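Local coordinates for programmed cell death 6-interacting protein (Homo sapiens, PDB 5WA1), which works in endosomal sorting, membrane repair and cytokinesis; this piece is its Bro1 domain, which includes the region that interacts with CHMP4A, CHMP4B and CHMP4C, at residues A[33-42]-A[64-75]; A[108-118]-A[129-140]. One frame throughout, in Å; residues are numbered along the deposited sequence.

From the N terminus, the chain runs through 33-42, an extended strip that turns into helix 39-49, and after helix 56-75 begins it meets itself again at 64-75. Contact 1 closes this first loop, a helical hairpin. Contact 2 opens afterwards: strand 114-117 pairs with strand 131-134 across a non-helical connection, and helix 137-157 then folds back against the sheet face carrying Phe114 and Trp116. The contacts follow in series, neither nesting nor crossing, centres about 13 Å apart. They still touch: Arg71 NE meets Glu140 OE2 in a 2.7 Å salt bridge, binding helix 56-75 to helix 137-157, and backbone hydrogen bonding between Ser34 and Thr115 joins the 33-42 strip to strand 114-117.

Contact 1: A[33-42]-A[64-75]; sequences TSEVDLAKPL and AEELSKLRRAAV
Arg71, on helix 56-75, reaches across to the extended residues Thr33 and Ser34, while further along Leu38 and Ala39 settle on the same helix where the chain turns into helix 39-49. This is the first helical hairpin of the Bro1 domain, with its leading strip laid along the second helix. The tight part centres on Arg71 and Leu38. The arginine chain is extended from CG to NE, which carries the guanidinium to the strip. Arg71 NH1 donates to Thr33 OG1 at 3.1 Å, 9° out of the guanidinium plane and nearly straight, and Arg71 NH2 to Ser34 O at 3.1 Å, more bent and tilted from that plane. Thr33 OG1 also bonds Thr115 O of strand 114-117. Val75 CG2 lies over one face of the group and Val36 CG2 over the other, nearer the rim, sandwiching it between two valines. Its NE meets Glu140 in a salt bridge, which would help balance the charge of this buried arginine. Leu38 crosses the aliphatic part of Arg71 at about a right angle, its CD1 3.9 Å from Arg71 CD and 3.8 Å from Leu67 CG; Tyr92 touches both Leu38 and Arg71. Leu38 N gives Ser68 OG a weak hydrogen bond of 3.1 Å. Leu42 CD2 extends the apolar seam, 3.8 Å from Ala64 CB.

The solvent side is looser. Glu35 and Arg72 meet there through carbon, Glu35 OE2 lying 3.7 Å from Arg72 CD, their charged ends apart. At the far end, a water accepts from Thr33 N at 3.1 Å and donates to Val75 O.

Contact 2: A[108-118]-A[129-140]; sequences NQICLTFTWKD and SVKLALASLGYE
Phe114 and Leu134 exchange backbone hydrogen bonds, as do Trp116 and Leu132, and the ladder is extended by Asp118 N to Val130 O at 2.9 Å. Thr115 and Ala133 form the non-hydrogen-bonded pair between these two; Lys117 and Lys131 form another beyond Trp116 and Leu132. CA-H...O contacts to neighbouring carbonyls add to the ladder, such as Ala133 CA to Phe114 O at 3.2 Å. The product is a two-stranded antiparallel sheet whose strands run at 162° to one another. Beyond it, Ala135 centres an inverse gamma turn and Ser136 takes the N-cap position of helix 137-157, its OG accepting a weak bond from Tyr139 N. In this Bro1 domain the second strand leads almost directly into a helix that doubles back against the face bearing Phe114 and Trp116.

The aromatic contacts are on that face. Trp116 presents its edge to the face of Tyr139, planes 77° apart. Phe114 instead receives Glu140 over its ring: Glu140 CB stands 3.8 Å from the Phe114 ring centroid, close to the normal, and the carboxylate stacks over the same ring, its plane 28° from that of the phenyl. Glu140 CG is anti to the backbone N, and the chain bends at chi2, which brings the carboxylate back over the phenyl.

Side-chain hydrogen bonds complete the set. Trp116 NE1 donates to Glu140 OE1 at 2.9 Å, the oxygen lying in the indole plane, while Glu140 OE2 is taken by Tyr92 and Arg71. Leu132 O is gripped twice, by Trp116 N at 3.0 Å and, from the opposite face of its carbonyl plane, by Tyr139 OH at 2.9 Å.

Contact 1: A[33-42]-A[64-75]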
loop_
_atom_site.group_PDB
_atom_site.type_symbol
_atom_site.label_atom_id
_atom_site.label_comp_id
_atom_site.label_asym_id
_atom_site.label_seq_id
_atom_site.Cartn_x
_atom_site.Cartn_y
_atom_site.Cartn_z
ATOM N N THR A 33 -13.795 9.817 12.150
ATOM C CA THR A 33 -13.794 9.902 13.600
ATOM C C THR A 33 -14.624 11.103 14.022
ATOM O O THR A 33 -14.809 12.052 13.254
ATOM C CB THR A 33 -12.365 10.004 14.169
ATOM O OG1 THR A 33 -12.414 10.060 15.602
ATOM C CG2 THR A 33 -11.662 11.242 13.641
ATOM N N SER A 34 -15.141 11.041 15.240
ATOM C CA SER A 34 -15.894 12.157 15.783
ATOM C C SER A 34 -14.945 13.194 16.371
ATOM O O SER A 34 -13.839 12.871 16.815
ATOM C CB SER A 34 -16.868 11.661 16.845
ATOM O OG SER A 34 -16.195 10.816 17.758
ATOM N N GLU A 35 -15.385 14.450 16.364
ATOM C CA GLU A 35 -14.568 15.529 16.906
ATOM C C GLU A 35 -14.402 15.372 18.415
ATOM O O GLU A 35 -15.366 15.103 19.139
ATOM C CB GLU A 35 -15.196 16.886 16.582
ATOM C CG GLU A 35 -14.333 18.075 16.980
ATOM C CD GLU A 35 -14.979 19.415 16.661
ATOM O OE1 GLU A 35 -15.831 19.465 15.749
ATOM O OE2 GLU A 35 -14.630 20.415 17.327
ATOM N N VAL A 36 -13.169 15.546 18.890
ATOM C CA VAL A 36 -12.843 15.405 20.306
ATOM C C VAL A 36 -12.094 16.647 20.777
ATOM O O VAL A 36 -11.202 17.145 20.083
ATOM C CB VAL A 36 -12.009 14.129 20.560
ATOM C CG1 VAL A 36 -11.361 14.170 21.931
ATOM C CG2 VAL A 36 -12.889 12.894 20.426
ATOM N N ASP A 37 -12.455 17.146 21.959
ATOM C CA ASP A 37 -11.757 18.276 22.572
ATOM C C ASP A 37 -10.534 17.743 23.312
ATOM O O ASP A 37 -10.599 17.376 24.488
ATOM C CB ASP A 37 -12.678 19.046 23.513
ATOM C CG ASP A 37 -11.966 20.194 24.213
ATOM O OD1 ASP A 37 -10.909 20.632 23.711
ATOM O OD2 ASP A 37 -12.460 20.653 25.263
ATOM N N LEU A 38 -9.397 17.709 22.615
ATOM C CA LEU A 38 -8.162 17.245 23.240
ATOM C C LEU A 38 -7.671 18.201 24.318
ATOM O O LEU A 38 -6.987 17.774 25.255
ATOM C CB LEU A 38 -7.067 17.066 22.190
ATOM C CG LEU A 38 -7.114 15.814 21.326
ATOM C CD1 LEU A 38 -5.805 15.674 20.544
ATOM C CD2 LEU A 38 -7.376 14.597 22.194
ATOM N N ALA A 39 -7.999 19.487 24.196
ATOM C CA ALA A 39 -7.393 20.495 25.056
ATOM C C ALA A 39 -7.809 20.312 26.511
ATOM O O ALA A 39 -6.961 20.132 27.393
ATOM C CB ALA A 39 -7.760 21.895 24.557
ATOM N N LYS A 40 -9.119 20.330 26.774
ATOM C CA LYS A 40 -9.634 20.366 28.144
ATOM C C LYS A 40 -9.067 19.280 29.057
ATOM O O LYS A 40 -8.595 19.622 30.155
ATOM C CB LYS A 40 -11.167 20.308 28.097
ATOM C CG LYS A 40 -11.850 20.876 29.332
ATOM C CD LYS A 40 -13.354 20.980 29.127
ATOM C CE LYS A 40 -13.997 21.876 30.175
ATOM N NZ LYS A 40 -13.510 23.279 30.081
ATOM N N PRO A 41 -9.069 17.989 28.692
ATOM C CA PRO A 41 -8.531 16.978 29.619
ATOM C C PRO A 41 -7.029 17.081 29.830
ATOM O O PRO A 41 -6.527 16.558 30.834
ATOM C CB PRO A 41 -8.900 15.644 28.946
ATOM C CG PRO A 41 -9.920 15.985 27.906
ATOM C CD PRO A 41 -9.575 17.363 27.458
ATOM N N LEU A 42 -6.302 17.736 28.925
ATOM C CA LEU A 42 -4.846 17.789 28.980
ATOM C C LEU A 42 -4.343 18.918 29.875
ATOM O O LEU A 42 -3.537 18.686 30.781
ATOM C CB LEU A 42 -4.280 17.944 27.565
ATOM C CG LEU A 42 -2.947 17.257 27.265
ATOM C CD1 LEU A 42 -3.071 15.749 27.436
ATOM C CD2 LEU A 42 -2.470 17.597 25.857
ATOM N N ALA A 64 -1.276 22.395 24.216
ATOM C CA ALA A 64 -2.445 21.525 24.222
ATOM C C ALA A 64 -3.526 22.064 23.296
ATOM O O ALA A 64 -4.189 21.295 22.591
ATOM C CB ALA A 64 -2.981 21.363 25.643
ATOM N N GLU A 65 -3.700 23.386 23.271
ATOM C CA GLU A 65 -4.637 23.994 22.334
ATOM C C GLU A 65 -4.205 23.759 20.892
ATOM O O GLU A 65 -5.047 23.560 20.007
ATOM C CB GLU A 65 -4.751 25.491 22.612
ATOM C CG GLU A 65 -6.077 26.071 22.189
ATOM C CD GLU A 65 -7.219 25.523 23.014
ATOM O OE1 GLU A 65 -7.142 25.614 24.259
ATOM O OE2 GLU A 65 -8.180 24.986 22.420
ATOM N N GLU A 66 -2.898 23.791 20.631
ATOM C CA GLU A 66 -2.413 23.531 19.278
ATOM C C GLU A 66 -2.555 22.063 18.899
ATOM O O GLU A 66 -2.691 21.745 17.713
ATOM C CB GLU A 66 -0.956 23.974 19.139
ATOM C CG GLU A 66 -0.776 25.480 19.007
ATOM C CD GLU A 66 -1.513 26.050 17.805
ATOM O OE1 GLU A 66 -2.450 26.853 18.006
ATOM O OE2 GLU A 66 -1.159 25.687 16.662
ATOM N N LEU A 67 -2.520 21.158 19.880
ATOM C CA LEU A 67 -2.663 19.743 19.565
ATOM C C LEU A 67 -4.102 19.404 19.198
ATOM O O LEU A 67 -4.346 18.628 18.264
ATOM C CB LEU A 67 -2.197 18.882 20.736
ATOM C CG LEU A 67 -2.394 17.390 20.436
ATOM C CD1 LEU A 67 -1.596 16.972 19.202
ATOM C CD2 LEU A 67 -2.049 16.524 21.629
ATOM N N SER A 68 -5.065 19.969 19.927
ATOM C CA SER A 68 -6.467 19.766 19.578
ATOM C C SER A 68 -6.763 20.331 18.195
ATOM O O SER A 68 -7.490 19.715 17.404
ATOM C CB SER A 68 -7.373 20.418 20.633
ATOM O OG SER A 68 -8.695 19.899 20.544
ATOM N N LYS A 69 -6.204 21.507 17.889
ATOM C CA LYS A 69 -6.332 22.072 16.552
ATOM C C LYS A 69 -5.723 21.147 15.511
ATOM O O LYS A 69 -6.306 20.932 14.441
ATOM C CB LYS A 69 -5.668 23.448 16.513
ATOM C CG LYS A 69 -5.520 24.061 15.131
ATOM C CD LYS A 69 -4.867 25.439 15.243
ATOM C CE LYS A 69 -4.561 26.046 13.882
ATOM N NZ LYS A 69 -3.940 27.396 14.016
ATOM N N LEU A 70 -4.558 20.570 15.821
ATOM C CA LEU A 70 -3.895 19.669 14.885
ATOM C C LEU A 70 -4.736 18.429 14.621
ATOM O O LEU A 70 -4.780 17.938 13.487
ATOM C CB LEU A 70 -2.512 19.279 15.410
ATOM C CG LEU A 70 -1.753 18.205 14.613
ATOM C CD1 LEU A 70 -1.582 18.634 13.162
ATOM C CD2 LEU A 70 -0.401 17.904 15.249
ATOM N N ARG A 71 -5.415 17.909 15.649
ATOM C CA ARG A 71 -6.271 16.746 15.438
ATOM C C ARG A 71 -7.398 17.071 14.469
ATOM O O ARG A 71 -7.692 16.291 13.558
ATOM C CB ARG A 71 -6.843 16.240 16.769
ATOM C CG ARG A 71 -7.647 14.957 16.583
ATOM C CD ARG A 71 -8.296 14.432 17.857
ATOM N NE ARG A 71 -8.639 13.021 17.688
ATOM C CZ ARG A 71 -9.799 12.579 17.212
ATOM N NH1 ARG A 71 -10.011 11.272 17.089
ATOM N NH2 ARG A 71 -10.758 13.434 16.876
ATOM N N ARG A 72 -8.054 18.221 14.661
ATOM C CA ARG A 72 -9.129 18.614 13.757
ATOM C C ARG A 72 -8.630 18.715 12.317
ATOM O O ARG A 72 -9.324 18.294 11.382
ATOM C CB ARG A 72 -9.744 19.938 14.212
ATOM C CG ARG A 72 -10.433 19.873 15.576
ATOM C CD ARG A 72 -11.276 21.117 15.843
ATOM N NE ARG A 72 -10.465 22.320 16.026
ATOM C CZ ARG A 72 -9.998 22.737 17.199
ATOM N NH1 ARG A 72 -10.260 22.050 18.304
ATOM N NH2 ARG A 72 -9.267 23.843 17.269
ATOM N N ALA A 73 -7.422 19.248 12.121
ATOM C CA ALA A 73 -6.879 19.354 10.768
ATOM C C ALA A 73 -6.474 17.995 10.197
ATOM O O ALA A 73 -6.550 17.791 8.979
ATOM C CB ALA A 73 -5.689 20.310 10.759
ATOM N N ALA A 74 -6.040 17.056 11.040
ATOM C CA ALA A 74 -5.558 15.768 10.546
ATOM C C ALA A 74 -6.681 14.775 10.273
ATOM O O ALA A 74 -6.586 13.985 9.327
ATOM C CB ALA A 74 -4.570 15.142 11.537
ATOM N N VAL A 75 -7.738 14.767 11.090
ATOM C CA VAL A 75 -8.757 13.733 10.986
ATOM C C VAL A 75 -10.172 14.285 10.939
ATOM O O VAL A 75 -11.125 13.504 10.903
ATOM C CB VAL A 75 -8.628 12.693 12.122
ATOM C CG1 VAL A 75 -7.306 11.924 11.993
ATOM C CG2 VAL A 75 -8.740 13.346 13.487
HETATM O O HOH W 1 -13.761 12.255 10.171
#

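Contact 2: A[108-118]-A[129-140]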
loop_
_atom_site.group_PDB
_atom_site.type_symbol
_atom_site.label_atom_id
_atom_site.label_comp_id
_atom_site.label_asym_id
_atom_site.label_seq_id
_atom_site.Cartn_x
_atom_site.Cartn_y
_atom_site.Cartn_z
ATOM N N ASN A 108 -6.311 5.587 33.619
ATOM C CA ASN A 108 -7.467 6.321 33.107
ATOM C C ASN A 108 -7.892 7.409 34.096
ATOM O O ASN A 108 -9.028 7.465 34.570
ATOM C CB ASN A 108 -8.613 5.367 32.793
ATOM C CG ASN A 108 -9.444 5.826 31.605
ATOM O OD1 ASN A 108 -8.968 6.581 30.755
ATOM N ND2 ASN A 108 -10.691 5.372 31.540
ATOM N N GLN A 109 -6.931 8.279 34.411
ATOM C CA GLN A 109 -7.213 9.522 35.115
ATOM C C GLN A 109 -7.368 10.706 34.172
ATOM O O GLN A 109 -7.926 11.733 34.578
ATOM C CB GLN A 109 -6.114 9.827 36.139
ATOM C CG GLN A 109 -6.194 8.979 37.397
ATOM C CD GLN A 109 -5.300 9.498 38.506
ATOM O OE1 GLN A 109 -4.453 10.362 38.280
ATOM N NE2 GLN A 109 -5.489 8.978 39.713
ATOM N N ILE A 110 -6.881 10.589 32.939
ATOM C CA ILE A 110 -7.203 11.520 31.865
ATOM C C ILE A 110 -8.310 10.873 31.042
ATOM O O ILE A 110 -8.083 9.871 30.354
ATOM C CB ILE A 110 -5.979 11.854 30.999
ATOM C CG1 ILE A 110 -4.990 12.743 31.760
ATOM C CG2 ILE A 110 -6.405 12.564 29.728
ATOM C CD1 ILE A 110 -3.969 11.992 32.583
ATOM N N CYS A 111 -9.520 11.424 31.133
ATOM C CA CYS A 111 -10.670 10.877 30.419
ATOM C C CYS A 111 -10.677 11.430 29.000
ATOM O O CYS A 111 -10.972 12.610 28.781
ATOM C CB CYS A 111 -11.970 11.198 31.153
ATOM S SG CYS A 111 -12.246 12.942 31.542
ATOM N N LEU A 112 -10.337 10.577 28.040
ATOM C CA LEU A 112 -10.322 10.929 26.628
ATOM C C LEU A 112 -10.831 9.725 25.862
ATOM O O LEU A 112 -10.225 8.657 25.941
ATOM C CB LEU A 112 -8.913 11.295 26.156
ATOM C CG LEU A 112 -8.551 12.763 25.940
ATOM C CD1 LEU A 112 -7.122 12.867 25.439
ATOM C CD2 LEU A 112 -9.511 13.407 24.960
ATOM N N THR A 113 -11.935 9.882 25.133
ATOM C CA THR A 113 -12.536 8.783 24.384
ATOM C C THR A 113 -12.528 9.103 22.896
ATOM O O THR A 113 -13.145 10.077 22.452
ATOM C CB THR A 113 -13.960 8.493 24.859
ATOM O OG1 THR A 113 -13.920 7.959 26.189
ATOM C CG2 THR A 113 -14.625 7.482 23.937
ATOM N N PHE A 114 -11.840 8.272 22.129
ATOM C CA PHE A 114 -11.793 8.414 20.682
ATOM C C PHE A 114 -12.772 7.431 20.061
ATOM O O PHE A 114 -12.771 6.241 20.405
ATOM C CB PHE A 114 -10.380 8.177 20.156
ATOM C CG PHE A 114 -9.331 8.976 20.874
ATOM C CD1 PHE A 114 -9.099 10.302 20.543
ATOM C CD2 PHE A 114 -8.578 8.398 21.883
ATOM C CE1 PHE A 114 -8.128 11.037 21.207
ATOM C CE2 PHE A 114 -7.609 9.123 22.552
ATOM C CZ PHE A 114 -7.383 10.443 22.214
ATOM N N THR A 115 -13.622 7.937 19.176
ATOM C CA THR A 115 -14.617 7.134 18.483
ATOM C C THR A 115 -14.269 7.114 17.005
ATOM O O THR A 115 -14.150 8.172 16.383
ATOM C CB THR A 115 -16.021 7.697 18.696
ATOM O OG1 THR A 115 -16.311 7.714 20.096
ATOM C CG2 THR A 115 -17.050 6.839 17.980
ATOM N N TRP A 116 -14.113 5.912 16.454
ATOM C CA TRP A 116 -13.732 5.720 15.063
ATOM C C TRP A 116 -14.683 4.732 14.411
ATOM O O TRP A 116 -15.175 3.798 15.053
ATOM C CB TRP A 116 -12.301 5.204 14.934
ATOM C CG TRP A 116 -11.265 6.222 15.267
ATOM C CD1 TRP A 116 -10.852 6.599 16.513
ATOM C CD2 TRP A 116 -10.494 6.990 14.336
ATOM N NE1 TRP A 116 -9.874 7.560 16.416
ATOM C CE2 TRP A 116 -9.636 7.818 15.090
ATOM C CE3 TRP A 116 -10.448 7.062 12.940
ATOM C CZ2 TRP A 116 -8.740 8.704 14.493
ATOM C CZ3 TRP A 116 -9.555 7.944 12.349
ATOM C CH2 TRP A 116 -8.718 8.753 13.126
ATOM N N LYS A 117 -14.941 4.964 13.152
ATOM C CA LYS A 117 -15.812 4.139 12.383
ATOM C C LYS A 117 -15.004 3.170 11.509
ATOM O O LYS A 117 -13.885 3.446 11.152
ATOM C CB LYS A 117 -16.646 5.044 11.527
ATOM C CG LYS A 117 -17.849 4.398 10.921
ATOM C CD LYS A 117 -18.502 5.354 9.962
ATOM C CE LYS A 117 -19.551 4.631 9.154
ATOM N NZ LYS A 117 -19.765 5.313 7.856
ATOM N N ASP A 118 -15.574 2.017 11.199
ATOM C CA ASP A 118 -14.878 1.048 10.357
ATOM C C ASP A 118 -14.669 1.612 8.959
ATOM O O ASP A 118 -15.573 2.219 8.376
ATOM C CB ASP A 118 -15.668 -0.257 10.283
ATOM C CG ASP A 118 -14.851 -1.401 9.711
ATOM O OD1 ASP A 118 -14.803 -1.543 8.468
ATOM O OD2 ASP A 118 -14.251 -2.158 10.504
ATOM N N SER A 129 -24.147 2.276 11.972
ATOM C CA SER A 129 -22.813 2.042 11.449
ATOM C C SER A 129 -21.987 1.217 12.434
ATOM O O SER A 129 -22.392 0.961 13.572
ATOM C CB SER A 129 -22.114 3.366 11.144
ATOM O OG SER A 129 -21.943 4.137 12.319
ATOM N N VAL A 130 -20.813 0.797 11.979
ATOM C CA VAL A 130 -19.892 0.006 12.788
ATOM C C VAL A 130 -18.866 0.973 13.364
ATOM O O VAL A 130 -17.934 1.402 12.675
ATOM C CB VAL A 130 -19.239 -1.114 11.973
ATOM C CG1 VAL A 130 -18.286 -1.918 12.847
ATOM C CG2 VAL A 130 -20.308 -2.019 11.382
ATOM N N LYS A 131 -19.046 1.321 14.636
ATOM C CA LYS A 131 -18.199 2.260 15.350
ATOM C C LYS A 131 -17.567 1.575 16.552
ATOM O O LYS A 131 -18.070 0.564 17.053
ATOM C CB LYS A 131 -18.998 3.483 15.823
ATOM C CG LYS A 131 -19.604 4.327 14.716
ATOM C CD LYS A 131 -20.387 5.495 15.305
ATOM C CE LYS A 131 -20.849 6.470 14.230
ATOM N NZ LYS A 131 -21.591 7.625 14.810
ATOM N N LEU A 132 -16.455 2.140 17.018
ATOM C CA LEU A 132 -15.827 1.698 18.260
ATOM C C LEU A 132 -15.257 2.905 18.992
ATOM O O LEU A 132 -14.539 3.713 18.396
ATOM C CB LEU A 132 -14.726 0.666 17.990
ATOM C CG LEU A 132 -13.853 0.297 19.195
ATOM C CD1 LEU A 132 -14.697 -0.243 20.352
ATOM C CD2 LEU A 132 -12.771 -0.696 18.794
ATOM N N ALA A 133 -15.571 3.018 20.281
ATOM C CA ALA A 133 -15.079 4.103 21.116
ATOM C C ALA A 133 -14.240 3.527 22.245
ATOM O O ALA A 133 -14.695 2.632 22.964
ATOM C CB ALA A 133 -16.233 4.934 21.677
ATOM N N LEU A 134 -13.017 4.030 22.397
ATOM C CA LEU A 134 -12.113 3.559 23.436
ATOM C C LEU A 134 -11.356 4.730 24.042
ATOM O O LEU A 134 -10.966 5.667 23.337
ATOM C CB LEU A 134 -11.116 2.536 22.887
ATOM C CG LEU A 134 -11.691 1.184 22.465
ATOM C CD1 LEU A 134 -10.629 0.350 21.779
ATOM C CD2 LEU A 134 -12.254 0.453 23.675
ATOM N N ALA A 135 -11.152 4.668 25.358
ATOM C CA ALA A 135 -10.310 5.636 26.063
ATOM C C ALA A 135 -8.866 5.129 26.054
ATOM O O ALA A 135 -8.321 4.661 27.058
ATOM C CB ALA A 135 -10.829 5.865 27.481
ATOM N N SER A 136 -8.246 5.222 24.875
ATOM C CA SER A 136 -6.909 4.671 24.680
ATOM C C SER A 136 -6.141 5.478 23.645
ATOM O O SER A 136 -6.619 5.674 22.522
ATOM C CB SER A 136 -6.977 3.204 24.247
ATOM O OG SER A 136 -5.678 2.648 24.126
ATOM N N LEU A 137 -4.938 5.922 24.024
ATOM C CA LEU A 137 -4.047 6.553 23.059
ATOM C C LEU A 137 -3.586 5.555 22.003
ATOM O O LEU A 137 -3.433 5.912 20.830
ATOM C CB LEU A 137 -2.845 7.161 23.772
ATOM C CG LEU A 137 -2.359 8.499 23.228
ATOM C CD1 LEU A 137 -3.545 9.406 22.939
ATOM C CD2 LEU A 137 -1.424 9.153 24.233
ATOM N N GLY A 138 -3.353 4.301 22.406
ATOM C CA GLY A 138 -2.953 3.286 21.445
ATOM C C GLY A 138 -3.980 3.080 20.349
ATOM O O GLY A 138 -3.627 2.837 19.191
ATOM N N TYR A 139 -5.263 3.174 20.699
ATOM C CA TYR A 139 -6.324 3.098 19.698
ATOM C C TYR A 139 -6.251 4.279 18.740
ATOM O O TYR A 139 -6.363 4.111 17.520
ATOM C CB TYR A 139 -7.686 3.053 20.393
ATOM C CG TYR A 139 -8.890 2.937 19.473
ATOM C CD1 TYR A 139 -8.915 2.020 18.430
ATOM C CD2 TYR A 139 -10.023 3.721 19.688
ATOM C CE1 TYR A 139 -10.029 1.903 17.604
ATOM C CE2 TYR A 139 -11.138 3.611 18.873
ATOM C CZ TYR A 139 -11.137 2.705 17.832
ATOM O OH TYR A 139 -12.256 2.603 17.031
ATOM N N GLU A 140 -6.068 5.488 19.280
ATOM C CA GLU A 140 -5.972 6.671 18.433
ATOM C C GLU A 140 -4.774 6.574 17.499
ATOM O O GLU A 140 -4.902 6.791 16.287
ATOM C CB GLU A 140 -5.894 7.931 19.302
ATOM C CG GLU A 140 -5.641 9.212 18.523
ATOM C CD GLU A 140 -6.907 9.835 17.956
ATOM O OE1 GLU A 140 -7.952 9.150 17.890
ATOM O OE2 GLU A 140 -6.857 11.032 17.587
#